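Side-chain contacts in methyltransferase (Pyrococcus horikoshii, PDB 1IXK), which probably transfers a methyl group from S-adenosyl-L-methionine to carbon 5 of cytidine in RNA, possibly tRNA, as a member of the RsmB/NOP family: residues 45-50 with 57-62; 66-71 with 90-95; 145-150 with 182-187; 177-182 with 229-234. All coordinates share one frame; numbering follows the deposited sequence.

Contact 1 of 4, residues 45-50 with 57-62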
loop_
_atom_site.group_PDB
_atom_site.type_symbol
_atom_site.label_atom_id
_atom_site.label_comp_id
_atom_site.label_asym_id
_atom_site.label_seq_id
_atom_site.Cartn_x
_atom_site.Cartn_y
_atom_site.Cartn_z
ATOM N N ARG A 45 -3.282 -16.297 0.695
ATOM C CA ARG A 45 -3.089 -15.770 2.040
ATOM C C ARG A 45 -1.581 -15.595 2.211
ATOM O O ARG A 45 -0.817 -16.541 2.020
ATOM C CB ARG A 45 -3.645 -16.746 3.085
ATOM C CG ARG A 45 -3.503 -16.265 4.519
ATOM C CD ARG A 45 -4.303 -17.111 5.508
ATOM N NE ARG A 45 -5.745 -16.913 5.378
ATOM C CZ ARG A 45 -6.520 -17.546 4.500
ATOM N NH1 ARG A 45 -6.000 -18.436 3.662
ATOM N NH2 ARG A 45 -7.820 -17.279 4.453
ATOM N N CYS A 46 -1.149 -14.383 2.547
ATOM C CA CYS A 46 0.277 -14.115 2.711
ATOM C C CYS A 46 0.607 -13.655 4.126
ATOM O O CYS A 46 -0.262 -13.181 4.862
ATOM C CB CYS A 46 0.737 -13.045 1.714
ATOM S SG CYS A 46 0.190 -13.278 -0.010
ATOM N N PHE A 47 1.871 -13.799 4.513
ATOM C CA PHE A 47 2.276 -13.375 5.846
ATOM C C PHE A 47 3.644 -12.719 5.824
ATOM O O PHE A 47 4.432 -12.923 4.906
ATOM C CB PHE A 47 2.278 -14.573 6.812
ATOM C CG PHE A 47 3.293 -15.632 6.473
ATOM C CD1 PHE A 47 4.622 -15.496 6.866
ATOM C CD2 PHE A 47 2.925 -16.750 5.732
ATOM C CE1 PHE A 47 5.569 -16.456 6.523
ATOM C CE2 PHE A 47 3.870 -17.720 5.382
ATOM C CZ PHE A 47 5.192 -17.573 5.778
ATOM N N ARG A 48 3.910 -11.938 6.862
ATOM C CA ARG A 48 5.167 -11.228 7.013
ATOM C C ARG A 48 5.833 -11.710 8.291
ATOM O O ARG A 48 5.194 -11.789 9.335
ATOM C CB ARG A 48 4.890 -9.729 7.113
ATOM C CG ARG A 48 6.096 -8.862 7.421
ATOM C CD ARG A 48 5.632 -7.465 7.803
ATOM N NE ARG A 48 5.416 -7.313 9.238
ATOM C CZ ARG A 48 4.414 -6.627 9.782
ATOM N NH1 ARG A 48 4.317 -6.537 11.099
ATOM N NH2 ARG A 48 3.490 -6.055 9.016
ATOM N N VAL A 49 7.113 -12.046 8.209
ATOM C CA VAL A 49 7.839 -12.497 9.393
ATOM C C VAL A 49 8.136 -11.278 10.264
ATOM O O VAL A 49 8.637 -10.268 9.766
ATOM C CB VAL A 49 9.183 -13.143 9.016
ATOM C CG1 VAL A 49 9.945 -13.514 10.281
ATOM C CG2 VAL A 49 8.950 -14.370 8.136
ATOM N N ASN A 50 7.826 -11.369 11.554
ATOM C CA ASN A 50 8.103 -10.266 12.464
ATOM C C ASN A 50 9.530 -10.431 12.968
ATOM O O ASN A 50 9.793 -11.162 13.928
ATOM C CB ASN A 50 7.119 -10.263 13.635
ATOM C CG ASN A 50 7.441 -9.192 14.658
ATOM O OD1 ASN A 50 8.184 -8.252 14.375
ATOM N ND2 ASN A 50 6.879 -9.325 15.851
ATOM N N GLN A 57 14.889 -16.752 8.408
ATOM C CA GLN A 57 15.428 -18.096 8.235
ATOM C C GLN A 57 14.840 -19.077 9.251
ATOM O O GLN A 57 14.448 -20.189 8.896
ATOM C CB GLN A 57 16.952 -18.065 8.371
ATOM C CG GLN A 57 17.671 -19.133 7.566
ATOM C CD GLN A 57 19.102 -19.344 8.026
ATOM O OE1 GLN A 57 19.344 -19.845 9.125
ATOM N NE2 GLN A 57 20.058 -18.958 7.190
ATOM N N ASP A 58 14.779 -18.662 10.515
ATOM C CA ASP A 58 14.235 -19.517 11.566
ATOM C C ASP A 58 12.729 -19.735 11.467
ATOM O O ASP A 58 12.246 -20.853 11.665
ATOM C CB ASP A 58 14.567 -18.953 12.952
ATOM C CG ASP A 58 16.039 -19.071 13.292
ATOM O OD1 ASP A 58 16.666 -20.065 12.867
ATOM O OD2 ASP A 58 16.569 -18.182 13.991
ATOM N N LEU A 59 11.985 -18.672 11.175
ATOM C CA LEU A 59 10.537 -18.777 11.062
ATOM C C LEU A 59 10.162 -19.718 9.923
ATOM O O LEU A 59 9.265 -20.553 10.066
ATOM C CB LEU A 59 9.918 -17.391 10.833
ATOM C CG LEU A 59 8.391 -17.274 10.728
ATOM C CD1 LEU A 59 7.909 -17.849 9.402
ATOM C CD2 LEU A 59 7.731 -17.988 11.895
ATOM N N VAL A 60 10.847 -19.582 8.793
ATOM C CA VAL A 60 10.575 -20.425 7.635
ATOM C C VAL A 60 10.780 -21.903 7.947
ATOM O O VAL A 60 9.982 -22.745 7.539
ATOM C CB VAL A 60 11.469 -20.037 6.439
ATOM C CG1 VAL A 60 11.386 -21.103 5.354
ATOM C CG2 VAL A 60 11.026 -18.682 5.884
ATOM N N LYS A 61 11.854 -22.221 8.661
ATOM C CA LYS A 61 12.127 -23.611 9.009
ATOM C C LYS A 61 11.024 -24.157 9.911
ATOM O O LYS A 61 10.581 -25.293 9.744
ATOM C CB LYS A 61 13.485 -23.728 9.698
ATOM C CG LYS A 61 14.648 -23.380 8.787
ATOM C CD LYS A 61 15.960 -23.324 9.553
ATOM C CE LYS A 61 17.100 -22.887 8.650
ATOM N NZ LYS A 61 18.344 -22.658 9.432
ATOM N N ARG A 62 10.570 -23.339 10.853
ATOM C CA ARG A 62 9.515 -23.751 11.770
ATOM C C ARG A 62 8.197 -24.049 11.062
ATOM O O ARG A 62 7.543 -25.051 11.353
ATOM C CB ARG A 62 9.286 -22.679 12.836
ATOM C CG ARG A 62 10.399 -22.578 13.864
ATOM C CD ARG A 62 10.112 -21.497 14.903
ATOM N NE ARG A 62 8.784 -21.635 15.500
ATOM C CZ ARG A 62 8.410 -21.043 16.632
ATOM N NH1 ARG A 62 9.267 -20.275 17.295
ATOM N NH2 ARG A 62 7.180 -21.217 17.101
#
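Leu59 reaches from the helix to two side chains of the strand, Val49 and Phe47, and each meets it in a different way. Val49 and Leu59 run past one another in opposite directions, so that both methyls of the valine are used: CG2 of Val49 lies 3.8 Å from CD1 of Leu59, and CG1 of Val49 lies 3.9 Å from CB of Leu59. Phe47 instead crosses the leucine at a slant. Its CE1 comes to 4.0 Å from the same Leu59 CD1, which approaches the ring obliquely. That methyl therefore touches both strand residues. Leu59 holds CG anti to its backbone N (chi1 -178°), a setting that carries the branch off the helix toward the strand, where the closest backbone approach is 7.0 Å between CA of Val49 and CA of Leu59. The three touching residues are buried, and their contact is entirely apolar. Helix 56-65 thus packs on one side of the four-stranded antiparallel sheet, over strand 46-49. Ile100 of the neighbouring strand 100-102 touches both Phe47 and Leu59, while on the other flank Phe80 of strand 79-82 packs against Val49 and Val60.

Contact 2 of 4, residues 66-71 with 90-95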
loop_
_atom_site.group_PDB
_atom_site.type_symbol
_atom_site.label_atom_id
_atom_site.label_comp_id
_atom_site.label_asym_id
_atom_site.label_seq_id
_atom_site.Cartn_x
_atom_site.Cartn_y
_atom_site.Cartn_z
ATOM N N LYS A 66 6.020 -27.800 9.917
ATOM C CA LYS A 66 4.624 -28.076 10.239
ATOM C C LYS A 66 3.757 -28.404 9.026
ATOM O O LYS A 66 2.570 -28.694 9.168
ATOM C CB LYS A 66 4.017 -26.897 11.000
ATOM C CG LYS A 66 4.720 -26.591 12.309
ATOM C CD LYS A 66 3.949 -25.566 13.123
ATOM C CE LYS A 66 4.643 -25.295 14.446
ATOM N NZ LYS A 66 3.770 -24.528 15.363
ATOM N N GLY A 67 4.342 -28.352 7.834
ATOM C CA GLY A 67 3.584 -28.672 6.639
ATOM C C GLY A 67 3.231 -27.502 5.738
ATOM O O GLY A 67 2.686 -27.698 4.653
ATOM N N PHE A 68 3.524 -26.284 6.175
ATOM C CA PHE A 68 3.224 -25.116 5.354
ATOM C C PHE A 68 4.276 -24.919 4.270
ATOM O O PHE A 68 5.456 -25.193 4.482
ATOM C CB PHE A 68 3.156 -23.850 6.213
ATOM C CG PHE A 68 2.054 -23.862 7.232
ATOM C CD1 PHE A 68 2.228 -24.490 8.460
ATOM C CD2 PHE A 68 0.835 -23.253 6.959
ATOM C CE1 PHE A 68 1.204 -24.509 9.402
ATOM C CE2 PHE A 68 -0.196 -23.267 7.894
ATOM C CZ PHE A 68 -0.011 -23.898 9.116
ATOM N N GLN A 69 3.839 -24.465 3.101
ATOM C CA GLN A 69 4.749 -24.183 1.996
ATOM C C GLN A 69 4.361 -22.799 1.490
ATOM O O GLN A 69 3.193 -22.415 1.549
ATOM C CB GLN A 69 4.615 -25.236 0.893
ATOM C CG GLN A 69 4.914 -26.650 1.380
ATOM C CD GLN A 69 4.879 -27.684 0.269
ATOM O OE1 GLN A 69 3.966 -27.695 -0.555
ATOM N NE2 GLN A 69 5.868 -28.569 0.253
ATOM N N PHE A 70 5.338 -22.041 1.008
ATOM C CA PHE A 70 5.066 -20.684 0.554
ATOM C C PHE A 70 6.137 -20.148 -0.383
ATOM O O PHE A 70 7.246 -20.678 -0.438
ATOM C CB PHE A 70 4.953 -19.761 1.768
ATOM C CG PHE A 70 5.835 -20.167 2.920
ATOM C CD1 PHE A 70 5.350 -21.009 3.920
ATOM C CD2 PHE A 70 7.162 -19.752 2.981
ATOM C CE1 PHE A 70 6.176 -21.432 4.966
ATOM C CE2 PHE A 70 8.000 -20.170 4.023
ATOM C CZ PHE A 70 7.501 -21.013 5.016
ATOM N N LYS A 71 5.792 -19.086 -1.107
ATOM C CA LYS A 71 6.713 -18.446 -2.045
ATOM C C LYS A 71 6.999 -17.027 -1.562
ATOM O O LYS A 71 6.169 -16.405 -0.908
ATOM C CB LYS A 71 6.099 -18.366 -3.441
ATOM C CG LYS A 71 5.678 -19.690 -4.035
ATOM C CD LYS A 71 5.016 -19.468 -5.387
ATOM C CE LYS A 71 3.819 -18.529 -5.264
ATOM N NZ LYS A 71 3.163 -18.268 -6.577
ATOM N N THR A 90 -3.456 -19.015 11.016
ATOM C CA THR A 90 -3.757 -18.194 12.182
ATOM C C THR A 90 -3.983 -19.037 13.442
ATOM O O THR A 90 -4.201 -18.503 14.527
ATOM C CB THR A 90 -4.993 -17.294 11.929
ATOM O OG1 THR A 90 -6.067 -18.081 11.400
ATOM C CG2 THR A 90 -4.647 -16.180 10.943
ATOM N N SER A 91 -3.920 -20.357 13.301
ATOM C CA SER A 91 -4.102 -21.243 14.450
ATOM C C SER A 91 -2.746 -21.721 14.959
ATOM O O SER A 91 -2.665 -22.459 15.939
ATOM C CB SER A 91 -4.966 -22.452 14.072
ATOM O OG SER A 91 -6.293 -22.061 13.760
ATOM N N THR A 92 -1.681 -21.292 14.289
ATOM C CA THR A 92 -0.324 -21.678 14.668
ATOM C C THR A 92 0.212 -20.837 15.819
ATOM O O THR A 92 -0.206 -19.695 16.012
ATOM C CB THR A 92 0.655 -21.502 13.500
ATOM O OG1 THR A 92 0.716 -20.117 13.139
ATOM C CG2 THR A 92 0.207 -22.315 12.298
ATOM N N PRO A 93 1.145 -21.399 16.606
ATOM C CA PRO A 93 1.732 -20.673 17.734
ATOM C C PRO A 93 2.500 -19.469 17.184
ATOM O O PRO A 93 2.591 -18.426 17.832
ATOM C CB PRO A 93 2.664 -21.707 18.364
ATOM C CG PRO A 93 2.004 -23.006 18.035
ATOM C CD PRO A 93 1.594 -22.803 16.600
ATOM N N GLU A 94 3.051 -19.635 15.983
ATOM C CA GLU A 94 3.805 -18.579 15.313
ATOM C C GLU A 94 2.953 -17.315 15.213
ATOM O O GLU A 94 3.399 -16.221 15.551
ATOM C CB GLU A 94 4.208 -19.013 13.899
ATOM C CG GLU A 94 5.344 -20.032 13.805
ATOM C CD GLU A 94 4.991 -21.389 14.387
ATOM O OE1 GLU A 94 3.794 -21.745 14.401
ATOM O OE2 GLU A 94 5.919 -22.108 14.817
ATOM N N PHE A 95 1.722 -17.477 14.743
ATOM C CA PHE A 95 0.814 -16.349 14.598
ATOM C C PHE A 95 0.303 -15.829 15.939
ATOM O O PHE A 95 0.235 -14.620 16.162
ATOM C CB PHE A 95 -0.378 -16.741 13.715
ATOM C CG PHE A 95 -1.442 -15.683 13.636
ATOM C CD1 PHE A 95 -2.507 -15.678 14.535
ATOM C CD2 PHE A 95 -1.357 -14.664 12.695
ATOM C CE1 PHE A 95 -3.467 -14.672 14.497
ATOM C CE2 PHE A 95 -2.314 -13.651 12.648
ATOM C CZ PHE A 95 -3.370 -13.655 13.552
#
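The Phe68 ring meets the CG2 methyl of Thr92, which approaches obliquely, 3.6 Å from CZ of Phe68. In the plane of the same ring, at its edge, lies CB of Lys66, and Phe87 adds an edge-to-face ring contact from outside the two segments. The second ring, Phe95, has CG2 of Thr90 on one face, 3.7 Å above the plane and over its centre.

Beyond the rings, Lys66 stretches to Glu94 with its chain extended beyond CG, and the two side chains come from opposite directions. NZ of Lys66 forms a salt bridge with OE1 of Glu94 at 2.9 Å, using the syn lone pair of that oxygen; a weak second bond runs from Lys66 NZ to Glu94 OE2 at 3.3 Å. Glu94 bends at its second torsion (chi2 66°), which turns the carboxylate back toward the lysine. Its OE2 also pairs with Arg62, so one buried carboxylate serves two cations. A leucine in place of Glu94 would probably leave the ammonium of Lys66 and the guanidinium of Arg62 without their shared counter-charge.

Thr92 places OG1 where it accepts from N of Phe95 at 3.2 Å, with an N-H...O angle of 159°; Ile89 O is a further partner of this hydroxyl. The methyl, CG2, is the branch that touches Phe68. Both ends of the contact are helix termini: Thr92 is the N-cap of helix 93-96, and Gly67, with positive phi, closes helix 56-65 in a Schellman motif.

Contact 3 of 4, residues 145-150 with 182-187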
loop_
_atom_site.group_PDB
_atom_site.type_symbol
_atom_site.label_atom_id
_atom_site.label_comp_id
_atom_site.label_asym_id
_atom_site.label_seq_id
_atom_site.Cartn_x
_atom_site.Cartn_y
_atom_site.Cartn_z
ATOM N N VAL A 145 10.886 6.757 16.043
ATOM C CA VAL A 145 9.502 6.942 16.472
ATOM C C VAL A 145 8.548 6.928 15.288
ATOM O O VAL A 145 8.879 7.415 14.205
ATOM C CB VAL A 145 9.303 8.290 17.207
ATOM C CG1 VAL A 145 7.872 8.388 17.733
ATOM C CG2 VAL A 145 10.298 8.420 18.341
ATOM N N ILE A 146 7.365 6.362 15.498
ATOM C CA ILE A 146 6.354 6.322 14.452
ATOM C C ILE A 146 5.067 6.912 14.993
ATOM O O ILE A 146 4.525 6.415 15.976
ATOM C CB ILE A 146 6.024 4.890 14.005
ATOM C CG1 ILE A 146 7.255 4.231 13.376
ATOM C CG2 ILE A 146 4.850 4.922 13.023
ATOM C CD1 ILE A 146 7.119 2.723 13.239
ATOM N N TYR A 147 4.590 7.978 14.361
ATOM C CA TYR A 147 3.333 8.597 14.768
ATOM C C TYR A 147 2.242 8.073 13.835
ATOM O O TYR A 147 2.434 8.030 12.619
ATOM C CB TYR A 147 3.407 10.126 14.644
ATOM C CG TYR A 147 4.282 10.799 15.678
ATOM C CD1 TYR A 147 5.657 10.931 15.487
ATOM C CD2 TYR A 147 3.730 11.299 16.857
ATOM C CE1 TYR A 147 6.463 11.547 16.446
ATOM C CE2 TYR A 147 4.524 11.918 17.823
ATOM C CZ TYR A 147 5.889 12.040 17.610
ATOM O OH TYR A 147 6.668 12.673 18.554
ATOM N N ALA A 148 1.108 7.668 14.401
ATOM C CA ALA A 148 -0.010 7.163 13.604
ATOM C C ALA A 148 -1.303 7.776 14.137
ATOM O O ALA A 148 -1.386 8.137 15.313
ATOM C CB ALA A 148 -0.075 5.642 13.675
ATOM N N PHE A 149 -2.302 7.889 13.264
ATOM C CA PHE A 149 -3.584 8.498 13.614
ATOM C C PHE A 149 -4.780 7.640 13.206
ATOM O O PHE A 149 -4.809 7.080 12.109
ATOM C CB PHE A 149 -3.723 9.864 12.920
ATOM C CG PHE A 149 -2.548 10.784 13.120
ATOM C CD1 PHE A 149 -1.323 10.519 12.511
ATOM C CD2 PHE A 149 -2.674 11.929 13.900
ATOM C CE1 PHE A 149 -0.241 11.384 12.677
ATOM C CE2 PHE A 149 -1.596 12.800 14.072
ATOM C CZ PHE A 149 -0.377 12.527 13.459
ATOM N N ASP A 150 -5.770 7.549 14.088
ATOM C CA ASP A 150 -6.990 6.794 13.809
ATOM C C ASP A 150 -8.143 7.517 14.502
ATOM O O ASP A 150 -8.089 7.753 15.706
ATOM C CB ASP A 150 -6.887 5.369 14.356
ATOM C CG ASP A 150 -7.935 4.430 13.756
ATOM O OD1 ASP A 150 -9.028 4.905 13.371
ATOM O OD2 ASP A 150 -7.662 3.213 13.674
ATOM N N GLY A 182 0.112 18.430 11.116
ATOM C CA GLY A 182 0.839 19.682 11.236
ATOM C C GLY A 182 0.787 20.325 12.615
ATOM O O GLY A 182 1.671 21.103 12.975
ATOM N N GLU A 183 -0.239 20.006 13.399
ATOM C CA GLU A 183 -0.371 20.590 14.729
ATOM C C GLU A 183 0.619 20.030 15.741
ATOM O O GLU A 183 0.732 20.542 16.854
ATOM C CB GLU A 183 -1.804 20.420 15.240
ATOM C CG GLU A 183 -2.801 21.334 14.539
ATOM C CD GLU A 183 -4.203 21.223 15.106
ATOM O OE1 GLU A 183 -4.864 20.188 14.874
ATOM O OE2 GLU A 183 -4.643 22.172 15.787
ATOM N N LEU A 184 1.338 18.983 15.353
ATOM C CA LEU A 184 2.327 18.369 16.231
ATOM C C LEU A 184 3.623 19.175 16.234
ATOM O O LEU A 184 4.451 19.032 17.135
ATOM C CB LEU A 184 2.635 16.942 15.773
ATOM C CG LEU A 184 1.625 15.812 16.004
ATOM C CD1 LEU A 184 0.301 16.117 15.327
ATOM C CD2 LEU A 184 2.216 14.524 15.459
ATOM N N ASN A 185 3.792 20.022 15.223
ATOM C CA ASN A 185 5.000 20.834 15.094
ATOM C C ASN A 185 6.239 19.947 15.082
ATOM O O ASN A 185 7.278 20.302 15.634
ATOM C CB ASN A 185 5.095 21.849 16.236
ATOM C CG ASN A 185 4.192 23.047 16.026
ATOM O OD1 ASN A 185 4.097 23.926 16.881
ATOM N ND2 ASN A 185 3.528 23.092 14.879
ATOM N N VAL A 186 6.113 18.785 14.453
ATOM C CA VAL A 186 7.218 17.843 14.345
ATOM C C VAL A 186 7.671 17.757 12.886
ATOM O O VAL A 186 6.848 17.778 11.975
ATOM C CB VAL A 186 6.797 16.433 14.818
ATOM C CG1 VAL A 186 7.893 15.426 14.512
ATOM C CG2 VAL A 186 6.510 16.452 16.312
ATOM N N GLU A 187 8.980 17.679 12.676
ATOM C CA GLU A 187 9.548 17.565 11.331
ATOM C C GLU A 187 9.872 16.086 11.132
ATOM O O GLU A 187 10.569 15.490 11.947
ATOM C CB GLU A 187 10.826 18.400 11.216
ATOM C CG GLU A 187 11.874 18.079 12.280
ATOM C CD GLU A 187 11.397 18.390 13.689
ATOM O OE1 GLU A 187 11.159 19.581 13.989
ATOM O OE2 GLU A 187 11.256 17.447 14.498
#
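Leu184 packs against two aromatic residues, Tyr147 and Phe149, that point from strand 145-149 to the same side. Just ahead of it in the chain, Gly182 opens the part of the 3-10 turn that carries the leucine; its O accepts the backbone N of Asn185 at 3.3 Å, a bond that spans residues 182-185. Leu184 itself keeps CG anti to its carbonyl carbon (chi1 -74°), and its two methyls divide the work. CD2 of Leu184 sits at the edge of the Phe149 ring, near its plane, 3.8 Å from CZ of Phe149. The same CD2 reaches CD2 of Tyr147, also at 3.8 Å, but meets that ring obliquely, the leucine and the tyrosine running antiparallel alongside one another. The other methyl, CD1 of Leu184, stays with Phe149, 4.0 Å from its CE2. With an alanine at this position, the edge of Phe149 is likely to lose both methyl neighbours and a gap to open beside the Tyr147 ring.

Strand 145-149 belongs to the parallel part of the Rossmann-like sheet of class I methyltransferases, and the turn lies in the connection from strand 171-174 to strand 188-194. Asp150, directly after Phe149, is a predicted S-adenosyl-L-methionine ligand.

Beyond Leu184, Asn185 sends ND2 back to Gly182 O in a weak bond, with an N-H...O angle of 126°. Val186 then turns toward the strand again, where its CG2 comes no closer than 4.4 Å to the hydroxyl oxygen OH of Tyr147.

Contact 4 of 4, residues 177-182 with 229-234; sequences SSLHIG and LEKGLE
Lys231 lies across Leu179, its aliphatic stem meeting the leucine at about a right angle, with CG of Lys231 3.9 Å from CD2 of Leu179. The contact joins the connection between strands 171-174 and 188-194 to helix 215-235, one of the helices flanking the Rossmann-like sheet of this methyltransferase. An ST turn starts the 177-182 segment: OG of Ser177 accepts from N of Leu179 at 3.2 Å with a nearly straight N-H...O angle of 167°, and 3-10 turns follow.

Leu179 leaves its backbone to the side of the helix, but with CG anti to the carbonyl carbon its CD2 methyl still reaches the lysine stem. The lysine is folded rather than extended. After a first torsion that likewise sets CG anti to the carbonyl carbon, its chain bends at both chi2 (-55°) and chi3 (-58°). This curled path brings CE of Lys231 to 3.6 Å from O of Leu179, a contact that is not a hydrogen bond, and leads NZ along the helix to Glu234. There NZ of Lys231 forms a salt bridge with OE1 of Glu234 at 2.7 Å, reaching the syn side of that oxygen from somewhat out of the carboxylate plane.

Ile181 contributes a looser touch, its CG2 lying 4.2 Å from O of Lys231; beyond the segments it packs on Val235 and Phe188. At Gly182 a CB would lie tightly against OE2 of Glu234 as that side chain is placed here, consistent with glycine. As deposited, CA of Gly182 stands 4.3 Å from OE2 of Glu234.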
loop_
_atom_site.group_PDB
_atom_site.type_symbol
_atom_site.label_atom_id
_atom_site.label_comp_id
_atom_site.label_asym_id
_atom_site.label_seq_id
_atom_site.Cartn_x
_atom_site.Cartn_y
_atom_site.Cartn_z
ATOM N N SER A 177 -7.385 12.626 13.099
ATOM C CA SER A 177 -7.150 12.383 11.679
ATOM C C SER A 177 -5.716 12.798 11.363
ATOM O O SER A 177 -5.206 13.758 11.937
ATOM C CB SER A 177 -8.121 13.216 10.836
ATOM O OG SER A 177 -7.716 13.241 9.481
ATOM N N SER A 178 -5.064 12.086 10.449
ATOM C CA SER A 178 -3.689 12.426 10.100
ATOM C C SER A 178 -3.598 13.810 9.458
ATOM O O SER A 178 -2.508 14.358 9.303
ATOM C CB SER A 178 -3.089 11.371 9.163
ATOM O OG SER A 178 -3.856 11.229 7.984
ATOM N N LEU A 179 -4.742 14.375 9.084
ATOM C CA LEU A 179 -4.751 15.704 8.480
ATOM C C LEU A 179 -4.309 16.768 9.484
ATOM O O LEU A 179 -3.941 17.875 9.098
ATOM C CB LEU A 179 -6.143 16.045 7.939
ATOM C CG LEU A 179 -6.530 15.387 6.609
ATOM C CD1 LEU A 179 -7.968 15.738 6.259
ATOM C CD2 LEU A 179 -5.594 15.858 5.512
ATOM N N HIS A 180 -4.337 16.422 10.771
ATOM C CA HIS A 180 -3.932 17.340 11.835
ATOM C C HIS A 180 -2.457 17.158 12.183
ATOM O O HIS A 180 -1.967 17.730 13.158
ATOM C CB HIS A 180 -4.763 17.090 13.100
ATOM C CG HIS A 180 -6.232 17.310 12.917
ATOM N ND1 HIS A 180 -6.774 18.555 12.682
ATOM C CD2 HIS A 180 -7.272 16.442 12.934
ATOM C CE1 HIS A 180 -8.086 18.444 12.564
ATOM N NE2 HIS A 180 -8.413 17.173 12.712
ATOM N N ILE A 181 -1.751 16.362 11.390
ATOM C CA ILE A 181 -0.342 16.090 11.650
ATOM C C ILE A 181 0.481 17.371 11.829
ATOM O O ILE A 181 1.417 17.408 12.626
ATOM C CB ILE A 181 0.256 15.203 10.527
ATOM C CG1 ILE A 181 1.622 14.662 10.957
ATOM C CG2 ILE A 181 0.357 15.994 9.227
ATOM C CD1 ILE A 181 2.133 13.532 10.074
ATOM N N GLY A 182 0.112 18.430 11.116
ATOM C CA GLY A 182 0.839 19.682 11.236
ATOM C C GLY A 182 0.787 20.325 12.615
ATOM O O GLY A 182 1.671 21.103 12.975
ATOM N N LEU A 229 -1.564 14.410 0.798
ATOM C CA LEU A 229 -0.213 14.518 0.262
ATOM C C LEU A 229 0.394 15.886 0.565
ATOM O O LEU A 229 1.575 15.986 0.899
ATOM C CB LEU A 229 -0.232 14.255 -1.242
ATOM C CG LEU A 229 1.120 14.284 -1.961
ATOM C CD1 LEU A 229 2.094 13.309 -1.303
ATOM C CD2 LEU A 229 0.906 13.934 -3.422
ATOM N N GLU A 230 -0.408 16.943 0.457
ATOM C CA GLU A 230 0.091 18.280 0.752
ATOM C C GLU A 230 0.447 18.416 2.235
ATOM O O GLU A 230 1.492 18.971 2.572
ATOM C CB GLU A 230 -0.936 19.346 0.353
ATOM C CG GLU A 230 -0.558 20.750 0.786
ATOM C CD GLU A 230 -1.283 21.827 -0.006
ATOM O OE1 GLU A 230 -2.452 21.609 -0.382
ATOM O OE2 GLU A 230 -0.680 22.897 -0.240
ATOM N N LYS A 231 -0.406 17.910 3.124
ATOM C CA LYS A 231 -0.114 17.993 4.556
ATOM C C LYS A 231 1.144 17.186 4.897
ATOM O O LYS A 231 1.947 17.595 5.736
ATOM C CB LYS A 231 -1.291 17.468 5.390
ATOM C CG LYS A 231 -2.569 18.301 5.296
ATOM C CD LYS A 231 -2.328 19.770 5.651
ATOM C CE LYS A 231 -1.748 19.923 7.048
ATOM N NZ LYS A 231 -1.472 21.349 7.397
ATOM N N GLY A 232 1.303 16.038 4.247
ATOM C CA GLY A 232 2.465 15.200 4.495
ATOM C C GLY A 232 3.760 15.868 4.057
ATOM O O GLY A 232 4.745 15.902 4.800
ATOM N N LEU A 233 3.763 16.411 2.845
ATOM C CA LEU A 233 4.953 17.078 2.336
ATOM C C LEU A 233 5.295 18.297 3.195
ATOM O O LEU A 233 6.469 18.629 3.382
ATOM C CB LEU A 233 4.741 17.487 0.876
ATOM C CG LEU A 233 4.659 16.313 -0.106
ATOM C CD1 LEU A 233 4.332 16.822 -1.506
ATOM C CD2 LEU A 233 5.975 15.552 -0.108
ATOM N N GLU A 234 4.259 18.937 3.730
ATOM C CA GLU A 234 4.405 20.119 4.579
ATOM C C GLU A 234 5.237 19.866 5.843
ATOM O O GLU A 234 6.070 20.692 6.228
ATOM C CB GLU A 234 3.015 20.622 4.980
ATOM C CG GLU A 234 3.009 21.819 5.915
ATOM C CD GLU A 234 1.652 22.029 6.572
ATOM O OE1 GLU A 234 0.634 22.029 5.848
ATOM O OE2 GLU A 234 1.604 22.193 7.811
#

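How the contacts relate
From the N terminus, contact 1 closes a short loop between strand 46-49 and helix 56-65. Contact 2 opens only afterwards, bringing the end of that helix and the start of strand 69-73 to the beginning of helix 93-96. The two touch through the packing of Phe70 on both Phe47 and Val60, and tie together one antiparallel sheet and its helices. Contacts 3 and 4 lie about 31 to 38 Å away, centre to centre, in the methyltransferase fold. Their segments alternate along the chain, so they cross, sharing Gly182: contact 3 ties the connection to strand 145-149, contact 4 to helix 215-235. Phe149 packs on Ile181 between them.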